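Local structure of negative regulator of ofd1 (Schizosaccharomyces pombe, 3QTM) at residues L180-L185 with K220-P225; I213-W218 with N241-F246; Y231-Q236 with T284-P289. The protein directly inhibits Ofd1, positively regulates the stability of the Sre1 transcription factor domain (Sre1N) and is required for correct translation termination. All blocks are in the same frame, centred on the assembly; numbering follows the deposited sequence.

Interaction 1 of 3, residues L180-L185 with K220-P225; sequences LTPDSL and KSVVDP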
loop_
_atom_site.group_PDB
_atom_site.type_symbol
_atom_site.label_atom_id
_atom_site.label_comp_id
_atom_site.label_asym_id
_atom_site.label_seq_id
_atom_site.Cartn_x
_atom_site.Cartn_y
_atom_site.Cartn_z
ATOM N N LEU A 180 -10.748 5.643 0.235
ATOM C CA LEU A 180 -9.297 5.702 0.425
ATOM C C LEU A 180 -8.927 5.371 1.868
ATOM O O LEU A 180 -8.670 6.261 2.671
ATOM C CB LEU A 180 -8.744 7.083 0.042
ATOM C CG LEU A 180 -7.214 7.218 -0.080
ATOM C CD1 LEU A 180 -6.694 6.603 -1.385
ATOM C CD2 LEU A 180 -6.760 8.672 0.029
ATOM N N THR A 181 -8.893 4.084 2.186
ATOM C CA THR A 181 -8.549 3.612 3.523
ATOM C C THR A 181 -7.190 2.928 3.509
ATOM O O THR A 181 -6.700 2.542 2.436
ATOM C CB THR A 181 -9.551 2.555 3.987
ATOM O OG1 THR A 181 -9.486 1.437 3.095
ATOM C CG2 THR A 181 -10.995 3.119 3.995
ATOM N N PRO A 182 -6.586 2.739 4.700
ATOM C CA PRO A 182 -5.339 1.969 4.768
ATOM C C PRO A 182 -5.466 0.587 4.126
ATOM O O PRO A 182 -4.520 0.121 3.477
ATOM C CB PRO A 182 -5.088 1.854 6.274
ATOM C CG PRO A 182 -5.697 3.099 6.825
ATOM C CD PRO A 182 -6.940 3.320 6.009
ATOM N N ASP A 183 -6.615 -0.058 4.283
ATOM C CA ASP A 183 -6.794 -1.368 3.675
ATOM C C ASP A 183 -6.794 -1.278 2.144
ATOM O O ASP A 183 -6.172 -2.086 1.462
ATOM C CB ASP A 183 -8.093 -2.015 4.134
ATOM C CG ASP A 183 -8.343 -3.331 3.438
ATOM O OD1 ASP A 183 -7.635 -4.309 3.774
ATOM O OD2 ASP A 183 -9.225 -3.376 2.547
ATOM N N SER A 184 -7.492 -0.293 1.598
ATOM C CA SER A 184 -7.537 -0.174 0.146
ATOM C C SER A 184 -6.167 0.160 -0.445
ATOM O O SER A 184 -5.961 -0.004 -1.640
ATOM C CB SER A 184 -8.549 0.871 -0.299
ATOM O OG SER A 184 -7.984 2.157 -0.233
ATOM N N LEU A 185 -5.236 0.638 0.377
ATOM C CA LEU A 185 -3.908 0.947 -0.144
ATOM C C LEU A 185 -2.930 -0.208 -0.009
ATOM O O LEU A 185 -1.753 -0.043 -0.292
ATOM C CB LEU A 185 -3.323 2.189 0.518
ATOM C CG LEU A 185 -4.045 3.509 0.260
ATOM C CD1 LEU A 185 -3.362 4.663 1.050
ATOM C CD2 LEU A 185 -4.062 3.778 -1.233
ATOM N N LYS A 220 -2.678 10.520 3.425
ATOM C CA LYS A 220 -4.017 11.036 3.176
ATOM C C LYS A 220 -5.117 10.100 3.693
ATOM O O LYS A 220 -6.194 10.552 4.082
ATOM C CB LYS A 220 -4.237 11.353 1.695
ATOM C CG LYS A 220 -5.559 12.092 1.441
ATOM C CD LYS A 220 -5.741 12.524 -0.012
ATOM C CE LYS A 220 -4.464 13.144 -0.555
ATOM N NZ LYS A 220 -4.732 14.282 -1.465
ATOM N N SER A 221 -4.850 8.797 3.704
ATOM C CA SER A 221 -5.875 7.837 4.112
ATOM C C SER A 221 -6.251 7.975 5.591
ATOM O O SER A 221 -7.211 7.369 6.052
ATOM C CB SER A 221 -5.439 6.399 3.808
ATOM O OG SER A 221 -4.486 5.935 4.740
ATOM N N VAL A 222 -5.488 8.771 6.325
ATOM C CA VAL A 222 -5.698 8.911 7.759
ATOM C C VAL A 222 -5.493 10.348 8.257
ATOM O O VAL A 222 -5.227 10.563 9.437
ATOM C CB VAL A 222 -4.793 7.929 8.561
ATOM C CG1 VAL A 222 -5.115 6.487 8.204
ATOM C CG2 VAL A 222 -3.320 8.214 8.305
ATOM N N VAL A 223 -5.639 11.324 7.359
ATOM C CA VAL A 223 -5.509 12.742 7.719
ATOM C C VAL A 223 -6.492 13.166 8.802
ATOM O O VAL A 223 -6.098 13.777 9.796
ATOM C CB VAL A 223 -5.700 13.694 6.506
ATOM C CG1 VAL A 223 -4.535 13.584 5.563
ATOM C CG2 VAL A 223 -7.013 13.414 5.787
ATOM N N ASP A 224 -7.769 12.863 8.599
ATOM C CA ASP A 224 -8.779 13.149 9.607
ATOM C C ASP A 224 -8.238 12.764 10.985
ATOM O O ASP A 224 -8.002 11.586 11.251
ATOM C CB ASP A 224 -10.062 12.375 9.306
ATOM C CG ASP A 224 -11.107 12.523 10.402
ATOM O OD1 ASP A 224 -10.854 13.262 11.377
ATOM O OD2 ASP A 224 -12.184 11.897 10.293
ATOM N N PRO A 225 -8.033 13.760 11.868
ATOM C CA PRO A 225 -7.502 13.485 13.210
ATOM C C PRO A 225 -8.398 12.527 13.981
ATOM O O PRO A 225 -7.924 11.851 14.895
ATOM C CB PRO A 225 -7.492 14.866 13.873
ATOM C CG PRO A 225 -7.431 15.827 12.731
ATOM C CD PRO A 225 -8.269 15.199 11.655
HETATM O O HOH W 1 -9.387 6.153 6.034
#
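Ser221 fits its short side chain between Leu180, Pro182 and Leu185. Its CB lies 3.4 Å from the carbonyl O of Leu180 and 3.9 Å from CD1 of Leu185. The next atom, OG, sits 3.7 Å from CG of Pro182, with CD of the same ring close by. The hydroxyl stands between the backbone N and the carbonyl carbon of its own residue (chi1 76°). From there it hydrogen-bonds to the backbone O of Trp218, one turn back in the chain. Water 1 joins the two backbones. It donates to Ser221 O and, more weakly, to Leu180 O.

The two segments are linkers between helices of an all-helical, TPR-clan fold. Residues 180-185 precede helix 188-197, and residues 220-225 lead from helix 213-220 into helix 229-254. Within the first linker, Ser184 N donates to Thr181 OG1 at 3.0 Å, an ST motif that closes the turn.

Apolar contacts flank the serine. CG of Pro182 meets CG1 of Val222 at 3.7 Å, and this ring also touches Tyr231 and Ile234 of helix 229-254. With an alanine at this position, CG and CD would be gone, and Val222 CG1 and the Ser221 hydroxyl would probably face a gap. At the other end, CD2 of Leu180 lies against the aliphatic part of Lys220, 3.9 Å from CG. The two side chains cross at about a right angle. The lysine chain then bends and carries NZ away to the backbone O of Thr174.

Interaction 2 of 3, residues I213-W218 with N241-F246; sequences IITALW and NNYTTF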
loop_
_atom_site.group_PDB
_atom_site.type_symbol
_atom_site.label_atom_id
_atom_site.label_comp_id
_atom_site.label_asym_id
_atom_site.label_seq_id
_atom_site.Cartn_x
_atom_site.Cartn_y
_atom_site.Cartn_z
ATOM N N ILE A 213 4.553 10.045 -3.962
ATOM C CA ILE A 213 3.173 9.698 -4.247
ATOM C C ILE A 213 2.671 8.652 -3.255
ATOM O O ILE A 213 1.604 8.823 -2.636
ATOM C CB ILE A 213 3.022 9.118 -5.652
ATOM C CG1 ILE A 213 3.291 10.188 -6.705
ATOM C CG2 ILE A 213 1.621 8.532 -5.833
ATOM C CD1 ILE A 213 3.357 9.638 -8.126
ATOM N N ILE A 214 3.436 7.568 -3.119
ATOM C CA ILE A 214 3.054 6.448 -2.256
ATOM C C ILE A 214 2.840 6.961 -0.849
ATOM O O ILE A 214 1.851 6.655 -0.192
ATOM C CB ILE A 214 4.153 5.380 -2.200
ATOM C CG1 ILE A 214 4.163 4.556 -3.490
ATOM C CG2 ILE A 214 3.956 4.455 -0.987
ATOM C CD1 ILE A 214 5.429 3.710 -3.679
ATOM N N THR A 215 3.786 7.770 -0.407
ATOM C CA THR A 215 3.803 8.285 0.946
ATOM C C THR A 215 2.660 9.265 1.179
ATOM O O THR A 215 1.999 9.224 2.211
ATOM C CB THR A 215 5.166 8.945 1.221
ATOM O OG1 THR A 215 6.090 7.924 1.634
ATOM C CG2 THR A 215 5.056 10.000 2.297
ATOM N N ALA A 216 2.419 10.141 0.210
ATOM C CA ALA A 216 1.314 11.080 0.320
ATOM C C ALA A 216 -0.018 10.341 0.449
ATOM O O ALA A 216 -0.905 10.769 1.183
ATOM C CB ALA A 216 1.297 12.035 -0.885
ATOM N N LEU A 217 -0.152 9.225 -0.262
ATOM C CA LEU A 217 -1.393 8.450 -0.231
ATOM C C LEU A 217 -1.658 7.811 1.140
ATOM O O LEU A 217 -2.762 7.908 1.683
ATOM C CB LEU A 217 -1.410 7.397 -1.354
ATOM C CG LEU A 217 -1.574 7.976 -2.781
ATOM C CD1 LEU A 217 -1.500 6.899 -3.835
ATOM C CD2 LEU A 217 -2.868 8.774 -2.948
ATOM N N TRP A 218 -0.655 7.152 1.699
ATOM C CA TRP A 218 -0.834 6.542 3.013
ATOM C C TRP A 218 -1.248 7.616 4.006
ATOM O O TRP A 218 -2.189 7.434 4.772
ATOM C CB TRP A 218 0.439 5.841 3.487
ATOM C CG TRP A 218 0.682 4.498 2.851
ATOM C CD1 TRP A 218 1.667 4.183 1.957
ATOM C CD2 TRP A 218 -0.063 3.291 3.068
ATOM N NE1 TRP A 218 1.579 2.861 1.601
ATOM C CE2 TRP A 218 0.529 2.288 2.267
ATOM C CE3 TRP A 218 -1.167 2.957 3.862
ATOM C CZ2 TRP A 218 0.055 0.971 2.241
ATOM C CZ3 TRP A 218 -1.643 1.647 3.829
ATOM C CH2 TRP A 218 -1.027 0.672 3.029
ATOM N N ASN A 241 8.119 2.276 6.764
ATOM C CA ASN A 241 8.756 1.328 5.848
ATOM C C ASN A 241 9.324 1.963 4.574
ATOM O O ASN A 241 10.433 1.639 4.144
ATOM C CB ASN A 241 7.782 0.220 5.457
ATOM C CG ASN A 241 8.388 -0.753 4.460
ATOM O OD1 ASN A 241 9.363 -1.437 4.769
ATOM N ND2 ASN A 241 7.821 -0.814 3.255
ATOM N N ASN A 242 8.562 2.851 3.950
ATOM C CA ASN A 242 9.072 3.540 2.768
ATOM C C ASN A 242 10.287 4.427 3.088
ATOM O O ASN A 242 11.266 4.433 2.339
ATOM C CB ASN A 242 7.962 4.314 2.052
ATOM C CG ASN A 242 7.016 3.387 1.256
ATOM O OD1 ASN A 242 7.341 2.938 0.155
ATOM N ND2 ASN A 242 5.841 3.108 1.820
ATOM N N TYR A 243 10.242 5.153 4.204
ATOM C CA TYR A 243 11.399 5.962 4.603
ATOM C C TYR A 243 12.659 5.118 4.818
ATOM O O TYR A 243 13.734 5.457 4.321
ATOM C CB TYR A 243 11.115 6.783 5.858
ATOM C CG TYR A 243 10.076 7.854 5.654
ATOM C CD1 TYR A 243 9.694 8.237 4.377
ATOM C CD2 TYR A 243 9.490 8.500 6.740
ATOM C CE1 TYR A 243 8.740 9.218 4.179
ATOM C CE2 TYR A 243 8.537 9.487 6.549
ATOM C CZ TYR A 243 8.168 9.842 5.265
ATOM O OH TYR A 243 7.221 10.824 5.071
ATOM N N THR A 244 12.530 4.025 5.563
ATOM C CA THR A 244 13.701 3.233 5.893
ATOM C C THR A 244 14.232 2.552 4.647
ATOM O O THR A 244 15.423 2.301 4.532
ATOM C CB THR A 244 13.407 2.189 6.984
ATOM O OG1 THR A 244 12.351 1.330 6.547
ATOM C CG2 THR A 244 12.986 2.885 8.278
ATOM N N THR A 245 13.349 2.260 3.701
ATOM C CA THR A 245 13.793 1.615 2.469
ATOM C C THR A 245 14.566 2.595 1.601
ATOM O O THR A 245 15.559 2.235 0.972
ATOM C CB THR A 245 12.626 1.037 1.671
ATOM O OG1 THR A 245 11.933 0.086 2.482
ATOM C CG2 THR A 245 13.138 0.350 0.409
ATOM N N PHE A 246 14.115 3.840 1.568
ATOM C CA PHE A 246 14.832 4.837 0.800
ATOM C C PHE A 246 16.214 5.058 1.422
ATOM O O PHE A 246 17.224 5.154 0.716
ATOM C CB PHE A 246 14.052 6.142 0.728
ATOM C CG PHE A 246 14.072 6.766 -0.628
ATOM C CD1 PHE A 246 15.198 6.670 -1.427
ATOM C CD2 PHE A 246 12.971 7.450 -1.109
ATOM C CE1 PHE A 246 15.227 7.242 -2.691
ATOM C CE2 PHE A 246 12.991 8.029 -2.374
ATOM C CZ PHE A 246 14.121 7.924 -3.163
HETATM O O HOH W 2 3.654 1.145 0.516
#
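Within residues 241-246, Asn242 and Tyr243 make the contacts with Ile214, Thr215 and Trp218 of helix 213-220. The short segments run nearly antiparallel, at 159°, with their axes 10.9 Å apart. The nearest CA pair is Thr215 and Asn242.

Asn242 is the first residue of this segment to make contact. Its CB passes Thr215 OG1 at 4.1 Å, the two side chains sliding past each other in opposite directions. Its amide then meets CG2 of Ile214, which lies 3.6 Å from ND2 and a little further from OD1. This CG2 is anti to the isoleucine's backbone N; the Ile214 and Asn242 side chains cross at about a right angle. Both ends of the amide have polar partners outside the two segments. ND2 donates to the backbone O of Ala238, one turn back, and OD1 is bonded to Ser192 OG. Water 2 bridges the helices by accepting from Asn242 ND2 and from Trp218 NE1, at 2.9 Å from the indole nitrogen. This buried amide is thus held at both ends, which should restrict its rotation.

Tyr243 follows. Its CB does not head straight for the other helix, but the ring brings its far end nearer. OH lies 3.6 Å from CG2 of Thr215, and CE1 lies 3.9 Å from Thr215 OG1. The ring also meets Trp271 of helix 262-285, and its side chain touches Asn274, Ser275 and Thr278 there. Tyr243 therefore spans three successive helices. Neighbouring helices stacked nearly antiparallel in this way are characteristic of the TPR-like helical solenoid to which this protein belongs.

Interaction 3 of 3, residues Y231-Q236 with T284-P289; sequences YKLIAQ and TLDKSP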
loop_
_atom_site.group_PDB
_atom_site.type_symbol
_atom_site.label_atom_id
_atom_site.label_comp_id
_atom_site.label_asym_id
_atom_site.label_seq_id
_atom_site.Cartn_x
_atom_site.Cartn_y
_atom_site.Cartn_z
ATOM N N TYR A 231 -6.117 2.587 12.706
ATOM C CA TYR A 231 -5.871 2.810 11.276
ATOM C C TYR A 231 -4.681 3.722 11.007
ATOM O O TYR A 231 -3.924 3.488 10.063
ATOM C CB TYR A 231 -7.134 3.311 10.559
ATOM C CG TYR A 231 -8.267 2.305 10.645
ATOM C CD1 TYR A 231 -8.245 1.142 9.883
ATOM C CD2 TYR A 231 -9.339 2.505 11.513
ATOM C CE1 TYR A 231 -9.265 0.204 9.968
ATOM C CE2 TYR A 231 -10.372 1.577 11.612
ATOM C CZ TYR A 231 -10.330 0.428 10.833
ATOM O OH TYR A 231 -11.342 -0.496 10.918
ATOM N N LYS A 232 -4.516 4.758 11.828
ATOM C CA LYS A 232 -3.346 5.621 11.714
ATOM C C LYS A 232 -2.067 4.785 11.792
ATOM O O LYS A 232 -1.100 5.050 11.096
ATOM C CB LYS A 232 -3.342 6.670 12.815
ATOM C CG LYS A 232 -4.470 7.661 12.756
ATOM C CD LYS A 232 -4.333 8.664 13.883
ATOM C CE LYS A 232 -5.481 9.657 13.912
ATOM N NZ LYS A 232 -5.279 10.655 15.000
ATOM N N LEU A 233 -2.082 3.763 12.640
ATOM C CA LEU A 233 -0.929 2.888 12.814
ATOM C C LEU A 233 -0.530 2.164 11.539
ATOM O O LEU A 233 0.646 2.135 11.167
ATOM C CB LEU A 233 -1.210 1.848 13.899
ATOM C CG LEU A 233 -0.727 2.185 15.300
ATOM C CD1 LEU A 233 -1.172 1.108 16.294
ATOM C CD2 LEU A 233 0.793 2.321 15.268
ATOM N N ILE A 234 -1.506 1.550 10.882
ATOM C CA ILE A 234 -1.229 0.800 9.665
ATOM C C ILE A 234 -0.597 1.704 8.602
ATOM O O ILE A 234 0.400 1.339 7.975
ATOM C CB ILE A 234 -2.505 0.133 9.091
ATOM C CG1 ILE A 234 -3.152 -0.777 10.152
ATOM C CG2 ILE A 234 -2.163 -0.627 7.799
ATOM C CD1 ILE A 234 -4.383 -1.534 9.672
ATOM N N ALA A 235 -1.190 2.882 8.411
ATOM C CA ALA A 235 -0.682 3.888 7.471
ATOM C C ALA A 235 0.736 4.376 7.828
ATOM O O ALA A 235 1.613 4.452 6.965
ATOM C CB ALA A 235 -1.654 5.081 7.409
ATOM N N GLN A 236 0.946 4.714 9.097
ATOM C CA GLN A 236 2.237 5.237 9.540
ATOM C C GLN A 236 3.321 4.164 9.457
ATOM O O GLN A 236 4.458 4.461 9.101
ATOM C CB GLN A 236 2.152 5.820 10.954
ATOM C CG GLN A 236 1.314 7.090 11.075
ATOM C CD GLN A 236 1.943 8.305 10.384
ATOM O OE1 GLN A 236 3.047 8.236 9.832
ATOM N NE2 GLN A 236 1.234 9.422 10.415
ATOM N N THR A 284 3.783 7.222 19.879
ATOM C CA THR A 284 2.728 7.964 20.566
ATOM C C THR A 284 1.354 7.323 20.377
ATOM O O THR A 284 0.453 7.489 21.205
ATOM C CB THR A 284 2.643 9.413 20.073
ATOM O OG1 THR A 284 3.901 10.067 20.281
ATOM C CG2 THR A 284 1.549 10.160 20.826
ATOM N N LEU A 285 1.188 6.599 19.276
ATOM C CA LEU A 285 -0.098 5.974 18.961
ATOM C C LEU A 285 -0.263 4.640 19.683
ATOM O O LEU A 285 -1.302 4.364 20.280
ATOM C CB LEU A 285 -0.237 5.771 17.449
ATOM C CG LEU A 285 -0.367 7.053 16.634
ATOM C CD1 LEU A 285 -0.180 6.780 15.132
ATOM C CD2 LEU A 285 -1.714 7.719 16.923
ATOM N N ASP A 286 0.770 3.809 19.601
ATOM C CA ASP A 286 0.783 2.504 20.251
ATOM C C ASP A 286 2.077 2.374 21.048
ATOM O O ASP A 286 3.032 1.716 20.612
ATOM C CB ASP A 286 0.691 1.380 19.219
ATOM C CG ASP A 286 0.769 -0.003 19.853
ATOM O OD1 ASP A 286 -0.013 -0.266 20.792
ATOM O OD2 ASP A 286 1.606 -0.826 19.414
ATOM N N LYS A 287 2.108 3.019 22.209
ATOM C CA LYS A 287 3.303 3.023 23.038
ATOM C C LYS A 287 3.547 1.641 23.616
ATOM O O LYS A 287 2.855 1.203 24.539
ATOM C CB LYS A 287 3.191 4.069 24.147
ATOM C CG LYS A 287 4.496 4.313 24.885
ATOM C CD LYS A 287 4.328 5.334 25.986
ATOM C CE LYS A 287 5.547 5.344 26.894
ATOM N NZ LYS A 287 5.427 6.375 27.962
ATOM N N SER A 288 4.524 0.945 23.054
ATOM C CA SER A 288 4.838 -0.402 23.488
ATOM C C SER A 288 6.347 -0.570 23.490
ATOM O O SER A 288 7.021 -0.130 22.559
ATOM C CB SER A 288 4.175 -1.427 22.570
ATOM O OG SER A 288 3.821 -2.591 23.300
ATOM N N PRO A 289 6.884 -1.214 24.539
ATOM C CA PRO A 289 8.331 -1.194 24.799
ATOM C C PRO A 289 9.142 -1.833 23.686
ATOM O O PRO A 289 10.272 -1.414 23.455
ATOM C CB PRO A 289 8.485 -2.017 26.088
ATOM C CG PRO A 289 7.113 -2.145 26.659
ATOM C CD PRO A 289 6.155 -2.045 25.510
#
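Leu233 and Leu285 have the closest CA atoms here, 6.9 Å apart, where a turn of helix 229-254 faces the C-terminal end of helix 262-285 and Asp286 leaves helical geometry. Leu285 has more of its surface buried by the contact than any other residue, 83 Å². Its CG is anti to its own carbonyl carbon (chi1 -68°), and its two methyls reach different parts of Lys232. CD1 lies 3.9 Å from Lys232 CB, and CD2 lies 4.1 Å from Lys232 CD. The lysine chain is extended beyond CG and crosses the leucine at about a right angle. CD1 also comes within 4.3 Å of Gln236 CG.

Leu233 takes the other part of the contact. Its CG packs on Leu285 CB at 4.2 Å. Its CD1 reaches over to CB of Asp286 at 3.5 Å, again with the side chains crossing at about a right angle. The same leucine touches Ile282, one turn earlier in helix 262-285.

The polar ends point to other partners. Lys232 NZ hydrogen-bonds to the backbone O of Pro225, in the linker before its own helix. Asp286 OD2 forms a salt bridge with Arg291, just beyond the second segment. No hydrogen bond or salt bridge joins the two segments. They meet through aliphatic carbon near the protein surface, so the contact between them probably depends on shape and the burial of apolar groups.

Interactions 1 and 2 have centres about 14 Å apart and meet at Leu217 and Trp218. CZ2 of Trp218 lies 3.3 Å from Leu185 O, so the indole of interaction 2 packs on the linker of interaction 1. Interactions 1 and 3 are also about 14 Å apart between centres. Pro182 CG, 3.7 Å from Tyr231 O, links them, as does Val222 CG2, 3.7 Å from Ala235 CB. Interactions 2 and 3 share helix 229-254, with centres about 16 Å apart, and Trp218 O lies 3.6 Å from Ala235 CB. Together the three contacts run from the 180-185 linker across helix 229-254 to the end of helix 262-285.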